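Uncharacterized conserved protein YjbQ/UPF0047 family, ortholog yugU B.subtilis (Clostridium acetobutylicum, PDB 1VMH) is of unknown function and belongs to the YjbQ/UPF0047 family, adopting a YjbQ-like fold in an assembly of three chains. Local coordinates at residues Leu21-Asp26 with Phe128-Pro134; Val51-Pro55 with Gly106-Gln110. All coordinates share one frame; numbering follows the deposited sequence.

Contact 1: residues Leu21-Asp26 with Phe128-Pro134; sequences LKTSND and FTEFDGP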
loop_
_atom_site.group_PDB
_atom_site.type_symbol
_atom_site.label_atom_id
_atom_site.label_comp_id
_atom_site.label_asym_id
_atom_site.label_seq_id
_atom_site.Cartn_x
_atom_site.Cartn_y
_atom_site.Cartn_z
ATOM N N LEU A 21 1.923 21.354 5.028
ATOM C CA LEU A 21 2.012 21.528 3.577
ATOM C C LEU A 21 0.793 22.258 3.113
ATOM O O LEU A 21 -0.307 21.910 3.532
ATOM C CB LEU A 21 2.000 20.164 2.874
ATOM C CG LEU A 21 2.981 19.105 3.339
ATOM C CD1 LEU A 21 2.805 17.822 2.534
ATOM C CD2 LEU A 21 4.422 19.639 3.214
ATOM N N LYS A 22 0.972 23.247 2.234
ATOM C CA LYS A 22 -0.121 23.924 1.579
ATOM C C LYS A 22 -0.171 23.396 0.157
ATOM O O LYS A 22 0.800 23.529 -0.589
ATOM C CB LYS A 22 0.134 25.442 1.564
ATOM N N THR A 23 -1.251 22.702 -0.194
ATOM C CA THR A 23 -1.420 22.183 -1.546
ATOM C C THR A 23 -2.131 23.245 -2.377
ATOM O O THR A 23 -2.882 24.066 -1.838
ATOM C CB THR A 23 -2.165 20.819 -1.557
ATOM O OG1 THR A 23 -3.515 20.966 -1.106
ATOM C CG2 THR A 23 -1.408 19.839 -0.637
ATOM N N SER A 24 -1.904 23.212 -3.685
ATOM C CA SER A 24 -2.330 24.315 -4.554
ATOM C C SER A 24 -3.231 23.953 -5.755
ATOM O O SER A 24 -3.768 24.837 -6.412
ATOM C CB SER A 24 -1.102 25.121 -5.015
ATOM O OG SER A 24 -0.173 24.300 -5.676
ATOM N N ASN A 25 -3.411 22.667 -6.031
ATOM C CA ASN A 25 -4.324 22.199 -7.089
ATOM C C ASN A 25 -5.254 21.132 -6.523
ATOM O O ASN A 25 -4.969 20.579 -5.455
ATOM C CB ASN A 25 -3.517 21.597 -8.240
ATOM C CG ASN A 25 -2.509 22.586 -8.826
ATOM O OD1 ASN A 25 -2.794 23.785 -8.913
ATOM N ND2 ASN A 25 -1.331 22.089 -9.225
ATOM N N ASP A 26 -6.334 20.791 -7.243
ATOM C CA ASP A 26 -7.226 19.748 -6.742
ATOM C C ASP A 26 -6.490 18.426 -6.611
ATOM O O ASP A 26 -6.671 17.747 -5.615
ATOM C CB ASP A 26 -8.522 19.563 -7.537
ATOM C CG ASP A 26 -8.297 19.260 -8.991
ATOM O OD1 ASP A 26 -7.360 19.823 -9.594
ATOM O OD2 ASP A 26 -9.096 18.461 -9.536
ATOM N N PHE A 128 3.756 13.166 -1.110
ATOM C CA PHE A 128 2.391 13.391 -0.641
ATOM C C PHE A 128 1.489 13.541 -1.876
ATOM O O PHE A 128 1.781 14.370 -2.750
ATOM C CB PHE A 128 2.362 14.687 0.156
ATOM C CG PHE A 128 1.062 14.989 0.815
ATOM C CD1 PHE A 128 0.059 15.607 0.142
ATOM C CD2 PHE A 128 0.840 14.658 2.146
ATOM C CE1 PHE A 128 -1.163 15.892 0.765
ATOM C CE2 PHE A 128 -0.353 14.972 2.757
ATOM C CZ PHE A 128 -1.345 15.559 2.073
ATOM N N THR A 129 0.427 12.723 -1.986
ATOM C CA THR A 129 -0.465 12.718 -3.132
ATOM C C THR A 129 -1.798 13.375 -2.720
ATOM O O THR A 129 -2.652 12.755 -2.061
ATOM C CB THR A 129 -0.706 11.292 -3.722
ATOM O OG1 THR A 129 -1.337 10.460 -2.741
ATOM C CG2 THR A 129 0.655 10.620 -3.989
ATOM N N GLU A 130 -1.977 14.636 -3.112
ATOM C CA GLU A 130 -3.193 15.366 -2.838
ATOM C C GLU A 130 -4.223 15.007 -3.873
ATOM O O GLU A 130 -3.950 15.149 -5.066
ATOM C CB GLU A 130 -2.902 16.868 -2.876
ATOM C CG GLU A 130 -4.147 17.765 -2.790
ATOM C CD GLU A 130 -4.789 17.656 -1.433
ATOM O OE1 GLU A 130 -5.535 16.692 -1.199
ATOM O OE2 GLU A 130 -4.566 18.548 -0.586
ATOM N N PHE A 131 -5.430 14.641 -3.427
ATOM C CA PHE A 131 -6.564 14.461 -4.330
ATOM C C PHE A 131 -7.785 15.384 -4.123
ATOM O O PHE A 131 -8.758 15.292 -4.892
ATOM C CB PHE A 131 -6.994 13.003 -4.345
ATOM C CG PHE A 131 -5.889 12.074 -4.798
ATOM C CD1 PHE A 131 -5.395 12.145 -6.098
ATOM C CD2 PHE A 131 -5.334 11.156 -3.916
ATOM C CE1 PHE A 131 -4.385 11.287 -6.528
ATOM C CE2 PHE A 131 -4.312 10.297 -4.334
ATOM C CZ PHE A 131 -3.839 10.373 -5.612
ATOM N N ASP A 132 -7.730 16.244 -3.113
ATOM C CA ASP A 132 -8.807 17.223 -2.822
ATOM C C ASP A 132 -8.267 18.554 -2.340
ATOM O O ASP A 132 -8.695 19.076 -1.312
ATOM C CB ASP A 132 -9.794 16.654 -1.803
ATOM C CG ASP A 132 -11.074 17.487 -1.696
ATOM O OD1 ASP A 132 -11.507 18.089 -2.707
ATOM O OD2 ASP A 132 -11.645 17.500 -0.591
ATOM N N GLY A 133 -7.306 19.102 -3.080
ATOM C CA GLY A 133 -6.752 20.412 -2.733
ATOM C C GLY A 133 -7.561 21.522 -3.382
ATOM O O GLY A 133 -8.512 21.252 -4.102
ATOM N N PRO A 134 -7.163 22.775 -3.147
ATOM C CA PRO A 134 -6.052 23.239 -2.314
ATOM C C PRO A 134 -6.453 23.277 -0.838
ATOM O O PRO A 134 -7.542 23.752 -0.479
ATOM C CB PRO A 134 -5.795 24.648 -2.856
ATOM C CG PRO A 134 -7.124 25.110 -3.277
ATOM C CD PRO A 134 -7.851 23.905 -3.800
#

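Contact 2: residues Val51-Pro55 with Gly106-Gln110; sequences VVFCP and GSSQQ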
loop_
_atom_site.group_PDB
_atom_site.type_symbol
_atom_site.label_atom_id
_atom_site.label_comp_id
_atom_site.label_asym_id
_atom_site.label_seq_id
_atom_site.Cartn_x
_atom_site.Cartn_y
_atom_site.Cartn_z
ATOM N N VAL A 51 8.975 6.150 8.681
ATOM C CA VAL A 51 7.567 5.934 8.370
ATOM C C VAL A 51 6.931 7.276 8.106
ATOM O O VAL A 51 7.152 8.205 8.902
ATOM C CB VAL A 51 6.848 5.233 9.566
ATOM C CG1 VAL A 51 5.366 5.064 9.251
ATOM C CG2 VAL A 51 7.484 3.878 9.854
ATOM N N VAL A 52 6.230 7.409 6.969
ATOM C CA VAL A 52 5.642 8.627 6.516
ATOM C C VAL A 52 4.135 8.405 6.418
ATOM O O VAL A 52 3.723 7.553 5.656
ATOM C CB VAL A 52 6.190 9.020 5.125
ATOM C CG1 VAL A 52 5.625 10.333 4.651
ATOM C CG2 VAL A 52 7.720 9.084 5.158
ATOM N N PHE A 53 3.344 9.104 7.204
ATOM C CA PHE A 53 1.897 8.834 7.356
ATOM C C PHE A 53 1.053 10.080 7.006
ATOM O O PHE A 53 1.365 11.207 7.470
ATOM C CB PHE A 53 1.590 8.409 8.801
ATOM C CG PHE A 53 0.163 7.948 9.034
ATOM C CD1 PHE A 53 -0.837 8.866 9.350
ATOM C CD2 PHE A 53 -0.172 6.609 8.947
ATOM C CE1 PHE A 53 -2.127 8.427 9.558
ATOM C CE2 PHE A 53 -1.463 6.198 9.138
ATOM C CZ PHE A 53 -2.427 7.092 9.412
ATOM N N CYS A 54 -0.017 9.870 6.225
ATOM C CA CYS A 54 -0.923 10.929 5.869
ATOM C C CYS A 54 -2.203 10.827 6.677
ATOM O O CYS A 54 -2.967 9.855 6.503
ATOM C CB CYS A 54 -1.235 10.856 4.384
ATOM S SG CYS A 54 -2.431 12.034 3.861
ATOM N N PRO A 55 -2.487 11.803 7.538
ATOM C CA PRO A 55 -3.712 11.742 8.365
ATOM C C PRO A 55 -4.994 12.174 7.656
ATOM O O PRO A 55 -6.060 12.263 8.325
ATOM C CB PRO A 55 -3.389 12.704 9.507
ATOM C CG PRO A 55 -2.541 13.749 8.843
ATOM C CD PRO A 55 -1.691 13.010 7.832
ATOM N N GLY A 106 -2.244 4.678 -0.742
ATOM C CA GLY A 106 -1.903 4.294 0.595
ATOM C C GLY A 106 -1.825 5.444 1.577
ATOM O O GLY A 106 -1.544 6.587 1.225
ATOM N N SER A 107 -2.081 5.102 2.843
ATOM C CA SER A 107 -2.050 6.052 3.950
ATOM C C SER A 107 -0.647 6.281 4.500
ATOM O O SER A 107 -0.417 7.309 5.133
ATOM C CB SER A 107 -2.979 5.563 5.074
ATOM O OG SER A 107 -2.627 4.231 5.486
ATOM N N SER A 108 0.301 5.409 4.187
ATOM C CA SER A 108 1.684 5.569 4.624
ATOM C C SER A 108 2.609 4.826 3.702
ATOM O O SER A 108 2.206 3.931 2.943
ATOM C CB SER A 108 1.867 5.051 6.053
ATOM O OG SER A 108 1.805 3.629 6.097
ATOM N N GLN A 109 3.864 5.232 3.741
ATOM C CA GLN A 109 4.920 4.444 3.170
ATOM C C GLN A 109 6.093 4.435 4.157
ATOM O O GLN A 109 6.231 5.292 5.057
ATOM C CB GLN A 109 5.347 4.950 1.800
ATOM C CG GLN A 109 4.219 5.039 0.779
ATOM C CD GLN A 109 3.626 3.719 0.401
ATOM O OE1 GLN A 109 4.219 2.661 0.627
ATOM N NE2 GLN A 109 2.444 3.764 -0.236
ATOM N N GLN A 110 7.013 3.508 3.925
ATOM C CA GLN A 110 8.195 3.390 4.775
ATOM C C GLN A 110 9.431 3.152 3.936
ATOM O O GLN A 110 9.365 2.580 2.835
ATOM C CB GLN A 110 8.015 2.414 5.925
ATOM C CG GLN A 110 7.819 1.007 5.563
ATOM C CD GLN A 110 7.706 0.124 6.818
ATOM O OE1 GLN A 110 8.104 0.507 7.969
ATOM N NE2 GLN A 110 7.126 -1.022 6.616
#

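Contact 1: residues Leu21-Asp26 with Phe128-Pro134
Thr23 and Glu130 meet where the ends of two strands from different sheets of the YjbQ-like fold come together. Their side chains stand roughly perpendicular. Thr23 OG1 donates a 2.7 Å hydrogen bond to Glu130 OE2, which receives it on its anti lone pair, away from OE1. The glutamate chain starts extended, with CG opposite the backbone N (chi1 172°). It then bends at chi2 (68°), and this turns the carboxylate across to the threonine. The other oxygen, OE1, accepts Asp132 N at 2.9 Å from above the carboxylate plane and also forms a salt bridge with Arg137. The buried carboxylate is therefore gripped at both oxygens, and the arginine would be expected to stabilise its negative charge. Thr23 OG1 also bonds to Arg135 N, which fixes the hydroxyl from a second direction.

On the apolar side, the side chains of Leu21 and Phe128 run antiparallel past one another. Leu21 CD1 lies over one face of the Phe128 ring, 4.0 Å from its centroid, in a CH-pi contact.

The two loops close at the exposed end. Pro134 follows a cis peptide bond, and its CB approaches Thr23 O at 3.1 Å. Gly133 CA makes a CA-H...O contact with Asn25 O at 3.3 Å. Beside it, Gly133 N donates to Asp26 O at 2.9 Å with an N-H...O angle of 167°.

Contact 2: residues Val51-Pro55 with Gly106-Gln110
An antiparallel strand pair inside the five-stranded sheet of the YjbQ-like fold joins Val51-Phe53 to Ser108-Gln110. The strand axes run 4.7 Å apart at 168°. Val52 and Gln109 form the hydrogen-bonded pair. Val52 N reaches Gln109 O at 2.9 Å, and Gln109 N returns a bond to Val52 O at 3.0 Å. Beyond the strand end, Cys54 N donates to Ser107 O at 2.8 Å.

Val51, Phe53, Ser108 and Gln110 share one face of the sheet, which faces the neighbouring subunits, mainly the second. The side chains of Val51 and Gln110 extend next to each other in the same sense, with CG2 of the valine 3.9 Å from OE1 of the glutamine. That amide oxygen bonds to Gln110 of the second subunit, while Gln110 NE2 bonds to Gln110 of the third. The same residue from three chains is thus linked at the trimer interface. The Gln110 chain is extended beyond CG, which carries the amide out to these partners.

Val52 and Gln109 point to the other face. Val52 packs there on Ile61 and Val139. Gln109 turns its end away from Val52, and its NE2 bonds to Ile61 O.

Phe53 has CG opposite its backbone N (chi1 -173°), which swings the ring along its own chain in the direction of Cys54 and Pro55. Ser108 CB approaches the ring obliquely, 3.9 Å from Phe53 CD2, and Ser107 O lies over one ring face, displaced from the ring centre.

Overall arrangement
The centres of contacts 1 and 2 lie about 16 Å apart. Both segments of contact 2 come between 21-26 and 128-134 in the sequence. Both contacts reach the five-stranded sheet: 21-26 leaves its outermost strand 18-22, and contact 2 pairs strands 48-53 and 108-114 further in. Strand 136-143 lies between 18-22 and 48-53. Contact 1 also joins that sheet to the three-stranded one through strand 124-130. The two contacts touch where Phe128 CE2 packs on Cys54 SG at 3.8 Å. Contact 1 is partly buried and meets no other chain of the assembly. Contact 2 is buried and faces both other subunits, so this strand pair is also part of the subunit interface.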